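Local coordinates for protein tetR-family transcriptional regulator (Streptomyces coelicolor A3, PDB 2QIB) that probably acts as a dimeric transcriptional regulator of the TetR family, binding regulatory DNA through a predicted helix-turn-helix motif, at residues R87-M92 and L178-V183; G93-F98 and S162-W167. All coordinates share one frame; numbering follows the deposited sequence.

Contact 1 (R87-M92 and L178-V183)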
# COMPACT_ATOMS: atom_id res chain seq x y z
N ARG A 87 -6.29 18.87 10.87
CA ARG A 87 -7.09 18.74 9.65
C ARG A 87 -7.01 17.30 9.18
O ARG A 87 -8.03 16.67 8.84
CB ARG A 87 -6.50 19.60 8.54
CG ARG A 87 -6.30 21.10 8.91
CD ARG A 87 -5.82 21.86 7.69
NE ARG A 87 -5.25 23.15 8.08
CZ ARG A 87 -4.66 23.98 7.23
NH1 ARG A 87 -4.58 23.66 5.94
NH2 ARG A 87 -4.17 25.14 7.66
N LEU A 88 -5.78 16.78 9.09
CA LEU A 88 -5.63 15.38 8.65
C LEU A 88 -6.34 14.40 9.60
O LEU A 88 -6.97 13.43 9.13
CB LEU A 88 -4.15 15.03 8.48
CG LEU A 88 -3.86 13.62 7.94
CD1 LEU A 88 -4.49 13.40 6.56
CD2 LEU A 88 -2.34 13.45 7.83
N LEU A 89 -6.25 14.64 10.91
CA LEU A 89 -6.93 13.76 11.86
C LEU A 89 -8.43 13.75 11.60
O LEU A 89 -9.06 12.69 11.64
CB LEU A 89 -6.64 14.18 13.32
CG LEU A 89 -7.19 13.21 14.37
CD1 LEU A 89 -6.67 11.77 14.16
CD2 LEU A 89 -6.89 13.73 15.79
N ARG A 90 -9.01 14.92 11.30
CA ARG A 90 -10.45 14.98 11.00
C ARG A 90 -10.82 14.14 9.78
O ARG A 90 -11.81 13.37 9.77
CB ARG A 90 -10.93 16.43 10.85
CG ARG A 90 -11.01 17.08 12.23
CD ARG A 90 -11.64 18.48 12.18
NE ARG A 90 -10.76 19.45 11.54
CZ ARG A 90 -9.84 20.18 12.16
NH1 ARG A 90 -9.60 20.03 13.47
NH2 ARG A 90 -9.12 21.04 11.46
N VAL A 91 -10.00 14.28 8.73
CA VAL A 91 -10.22 13.47 7.53
C VAL A 91 -10.03 11.97 7.87
O VAL A 91 -10.80 11.11 7.41
CB VAL A 91 -9.25 13.84 6.40
CG1 VAL A 91 -9.48 12.90 5.19
CG2 VAL A 91 -9.45 15.30 5.99
N MSE A 92 -9.01 11.63 8.65
CA MSE A 92 -8.84 10.20 9.04
C MSE A 92 -10.08 9.63 9.77
O MSE A 92 -10.42 8.47 9.57
CB MSE A 92 -7.59 10.00 9.91
CG MSE A 92 -6.25 10.25 9.20
SE MSE A 92 -6.01 8.96 7.74
CE MSE A 92 -6.83 9.98 6.27
N LEU A 178 -5.27 4.19 15.45
CA LEU A 178 -4.75 4.11 14.06
C LEU A 178 -4.86 5.44 13.30
O LEU A 178 -4.00 5.77 12.45
CB LEU A 178 -5.41 2.96 13.31
CG LEU A 178 -4.97 1.59 13.89
CD1 LEU A 178 -5.64 0.46 13.06
CD2 LEU A 178 -3.44 1.31 14.03
N GLU A 179 -5.93 6.17 13.57
CA GLU A 179 -6.14 7.49 12.97
C GLU A 179 -4.98 8.39 13.41
O GLU A 179 -4.33 8.99 12.53
CB GLU A 179 -7.49 8.08 13.41
CG GLU A 179 -8.68 7.33 12.78
CD GLU A 179 -9.97 7.68 13.46
OE1 GLU A 179 -10.02 8.68 14.20
OE2 GLU A 179 -10.94 6.95 13.27
N THR A 180 -4.70 8.46 14.72
CA THR A 180 -3.58 9.27 15.24
C THR A 180 -2.25 8.75 14.69
O THR A 180 -1.37 9.54 14.30
CB THR A 180 -3.59 9.29 16.78
OG1 THR A 180 -4.71 10.12 17.16
CG2 THR A 180 -2.32 9.90 17.32
N GLN A 181 -2.12 7.43 14.68
CA GLN A 181 -0.90 6.82 14.12
C GLN A 181 -0.63 7.24 12.69
O GLN A 181 0.51 7.58 12.36
CB GLN A 181 -1.03 5.31 14.20
CG GLN A 181 0.26 4.55 13.70
CD GLN A 181 0.33 3.17 14.27
OE1 GLN A 181 0.59 3.01 15.46
NE2 GLN A 181 0.18 2.15 13.42
N LEU A 182 -1.66 7.25 11.84
CA LEU A 182 -1.47 7.64 10.43
C LEU A 182 -1.04 9.13 10.30
O LEU A 182 -0.22 9.46 9.41
CB LEU A 182 -2.73 7.38 9.61
CG LEU A 182 -2.81 5.89 9.25
CD1 LEU A 182 -4.20 5.57 8.74
CD2 LEU A 182 -1.72 5.42 8.21
N VAL A 183 -1.58 9.98 11.17
CA VAL A 183 -1.17 11.39 11.19
C VAL A 183 0.31 11.52 11.59
O VAL A 183 1.10 12.19 10.89
CB VAL A 183 -2.08 12.25 12.11
CG1 VAL A 183 -1.56 13.71 12.15
CG2 VAL A 183 -3.50 12.17 11.58
O HOH W 1 -10.49 11.49 13.91

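Contact 2 (G93-F98 and S162-W167)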
# COMPACT_ATOMS: atom_id res chain seq x y z
N GLY A 93 -10.75 10.44 10.59
CA GLY A 93 -12.01 9.99 11.24
C GLY A 93 -13.05 9.60 10.20
O GLY A 93 -13.70 8.56 10.31
N ARG A 94 -13.23 10.47 9.21
CA ARG A 94 -14.20 10.21 8.14
C ARG A 94 -13.78 9.01 7.27
O ARG A 94 -14.63 8.20 6.85
CB ARG A 94 -14.38 11.46 7.29
CG ARG A 94 -15.06 12.63 8.09
CD ARG A 94 -15.64 13.69 7.15
NE ARG A 94 -14.60 14.41 6.42
CZ ARG A 94 -13.93 15.47 6.87
NH1 ARG A 94 -14.10 15.96 8.11
NH2 ARG A 94 -13.04 16.04 6.07
N TYR A 95 -12.47 8.88 7.05
CA TYR A 95 -11.92 7.77 6.30
C TYR A 95 -12.21 6.44 7.00
O TYR A 95 -12.78 5.53 6.39
CB TYR A 95 -10.42 7.99 6.06
CG TYR A 95 -9.68 6.79 5.48
CD1 TYR A 95 -10.10 6.19 4.28
CD2 TYR A 95 -8.54 6.28 6.12
CE1 TYR A 95 -9.36 5.10 3.72
CE2 TYR A 95 -7.80 5.21 5.57
CZ TYR A 95 -8.22 4.62 4.39
OH TYR A 95 -7.53 3.57 3.82
N PHE A 96 -11.93 6.35 8.30
CA PHE A 96 -12.26 5.13 9.03
C PHE A 96 -13.76 4.87 9.16
O PHE A 96 -14.20 3.71 9.15
CB PHE A 96 -11.54 5.10 10.39
CG PHE A 96 -10.10 4.57 10.27
CD1 PHE A 96 -9.09 5.39 9.79
CD2 PHE A 96 -9.81 3.27 10.61
CE1 PHE A 96 -7.78 4.91 9.66
CE2 PHE A 96 -8.49 2.75 10.48
CZ PHE A 96 -7.48 3.58 10.02
N ASP A 97 -14.55 5.95 9.25
CA ASP A 97 -16.03 5.80 9.25
C ASP A 97 -16.41 5.09 7.94
O ASP A 97 -17.17 4.11 7.94
CB ASP A 97 -16.69 7.18 9.25
CG ASP A 97 -16.71 7.85 10.62
OD1 ASP A 97 -16.37 7.21 11.64
OD2 ASP A 97 -17.08 9.05 10.66
N PHE A 98 -15.86 5.59 6.84
CA PHE A 98 -16.15 5.01 5.52
C PHE A 98 -15.77 3.55 5.45
O PHE A 98 -16.53 2.70 5.00
CB PHE A 98 -15.42 5.80 4.43
CG PHE A 98 -15.71 5.29 3.04
CD1 PHE A 98 -16.79 5.80 2.31
CD2 PHE A 98 -14.93 4.29 2.48
CE1 PHE A 98 -17.08 5.31 1.03
CE2 PHE A 98 -15.20 3.79 1.20
CZ PHE A 98 -16.26 4.29 0.47
N SER A 162 -3.25 0.38 3.43
CA SER A 162 -2.82 -0.84 4.09
C SER A 162 -3.27 -0.89 5.55
O SER A 162 -3.72 -1.92 6.05
CB SER A 162 -1.30 -0.93 4.03
OG SER A 162 -0.89 -2.19 4.55
N THR A 163 -3.09 0.24 6.23
CA THR A 163 -3.45 0.35 7.64
C THR A 163 -4.94 0.06 7.83
O THR A 163 -5.31 -0.69 8.74
CB THR A 163 -3.05 1.72 8.21
OG1 THR A 163 -1.61 1.83 8.20
CG2 THR A 163 -3.53 1.91 9.64
N ALA A 164 -5.79 0.66 6.99
CA ALA A 164 -7.23 0.43 7.12
C ALA A 164 -7.58 -1.04 6.84
O ALA A 164 -8.38 -1.64 7.55
CB ALA A 164 -8.01 1.35 6.15
N LEU A 165 -6.94 -1.65 5.84
CA LEU A 165 -7.22 -3.05 5.50
C LEU A 165 -6.76 -3.98 6.63
O LEU A 165 -7.47 -4.95 7.02
CB LEU A 165 -6.49 -3.43 4.20
CG LEU A 165 -7.06 -2.80 2.94
CD1 LEU A 165 -6.07 -2.99 1.79
CD2 LEU A 165 -8.49 -3.42 2.63
N LEU A 166 -5.60 -3.68 7.22
CA LEU A 166 -5.11 -4.50 8.30
C LEU A 166 -5.99 -4.31 9.53
O LEU A 166 -6.19 -5.27 10.31
CB LEU A 166 -3.63 -4.15 8.61
CG LEU A 166 -2.68 -4.60 7.49
CD1 LEU A 166 -1.32 -3.86 7.56
CD2 LEU A 166 -2.48 -6.16 7.52
N TRP A 167 -6.52 -3.09 9.72
CA TRP A 167 -7.42 -2.79 10.84
C TRP A 167 -8.67 -3.69 10.75
O TRP A 167 -9.03 -4.37 11.73
CB TRP A 167 -7.79 -1.32 10.90
CG TRP A 167 -8.90 -1.05 11.88
CD1 TRP A 167 -8.86 -1.18 13.24
CD2 TRP A 167 -10.23 -0.65 11.54
NE1 TRP A 167 -10.10 -0.81 13.79
CE2 TRP A 167 -10.95 -0.50 12.75
CE3 TRP A 167 -10.87 -0.34 10.32
CZ2 TRP A 167 -12.30 -0.08 12.77
CZ3 TRP A 167 -12.21 0.06 10.34
CH2 TRP A 167 -12.90 0.20 11.55

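Contact 1 (R87-M92 and L178-V183)
Val183 lays its CG2 methyl against the backbone of the facing helix, 3.8 Å from Leu89 N, with the side chains of Leu88, Leu89 and Met92 gathered round the same methyl. With CG1 anti to the backbone N (chi1 177°), CG2 is left anti to the carbonyl carbon, facing 87-92. Leu88 and Val183 lie alongside, pointing opposite ways, with Leu88 CG 3.9 Å from Val183 CG2. Leu89 crosses Glu179 at about a right angle, its CD1 resting 3.9 Å from Glu179 CB and also touching Thr180 OG1.

Met92 meets Glu179 CB to CB, and the two CA atoms are 5.5 Å apart. The selenomethionine chain bends at chi2 (-63°), which brings SE to 4.0 Å from Leu182 CD1, with the two side chains at roughly a right angle. The short helix axes approach to 9.1 Å at 139°, an inclined antiparallel packing within the all-helical C-terminal domain.

The polar link is indirect. One water donates to Leu89 O and, at 2.9 Å, to Glu179 OE1, while Glu179 OE2 forms a salt bridge with Arg175. Both carboxylate oxygens thus have partners, and the arginine would probably favour the charged form. With direct contacts of 3.8 Å and more between the segments, cohesion there is van der Waals, and the single water is the polar bridge between them.

Contact 2 (G93-F98 and S162-W167)
Thr163 meets the ring of Phe96 from the edge: its CG2 methyl lies near the ring plane, 4.3 Å from Phe96 CZ. The threonine's hydroxyl is used within its own helix, bonded to Leu159 O, while the methyl is left to make this contact.

Ala164 follows, its CB directed at the other helix and meeting Tyr95 and, more loosely, Phe96. The closer is Tyr95, whose OH is 3.3 Å from Ala164 CB; the tyrosine's CG stands anti to its backbone N (chi1 171°), which carries the ring across to 162-167. That hydroxyl is hydrogen-bonded to Ala160 O, one turn before Ala164, so the phenol is anchored to the helix it packs on. Phe96 CE2 is 4.3 Å from Ala164 CA. Within the two segments, the closest CA atoms are those of Phe96 and Ala164, 7.1 Å apart.

Trp167, one turn further on, receives the edge of Phe96 on a face of its indole. Phe96 CD2 stands 3.8 Å from Trp167 CE3, displaced toward the rim, and the planes of the phenyl and the six-membered indole ring meet at 66°, an edge-to-face pair.

The short axes come no closer than 11.1 Å and are inclined at 44°, a spacing occupied by these aromatic rings: a buried aromatic packing of two helices of the TetR-type C-terminal domain. Around them, helix 175-194 adds Glu179 against Phe96 and Leu178 against Trp167, Val99 of helix 84-101 touches both Ala164 and Trp167, and Thr163 packs on Ser155 of the second subunit.

How the contacts relate
Contacts 1 and 2 occupy consecutive turns of helix 84-101, their centres about 10 Å apart; contact 1 sets it against helix 175-194 and contact 2 against helix 147-168, which follow each other in the chain. They join directly: Leu182 CD1 lies 3.8 Å from Phe96 CE1, and Leu178 CD1 is 3.5 Å from Trp167 CB. The two form one continuous three-helix core within the C-terminal domain. The side chains of Leu88 and Tyr95 each come within about 4 Å of bound hexaethylene glycol, probably from crystallisation, which may mark a pocket like the ligand cavities of TetR relatives. Both contacts also reach the second subunit, connecting this core to the dimer interface.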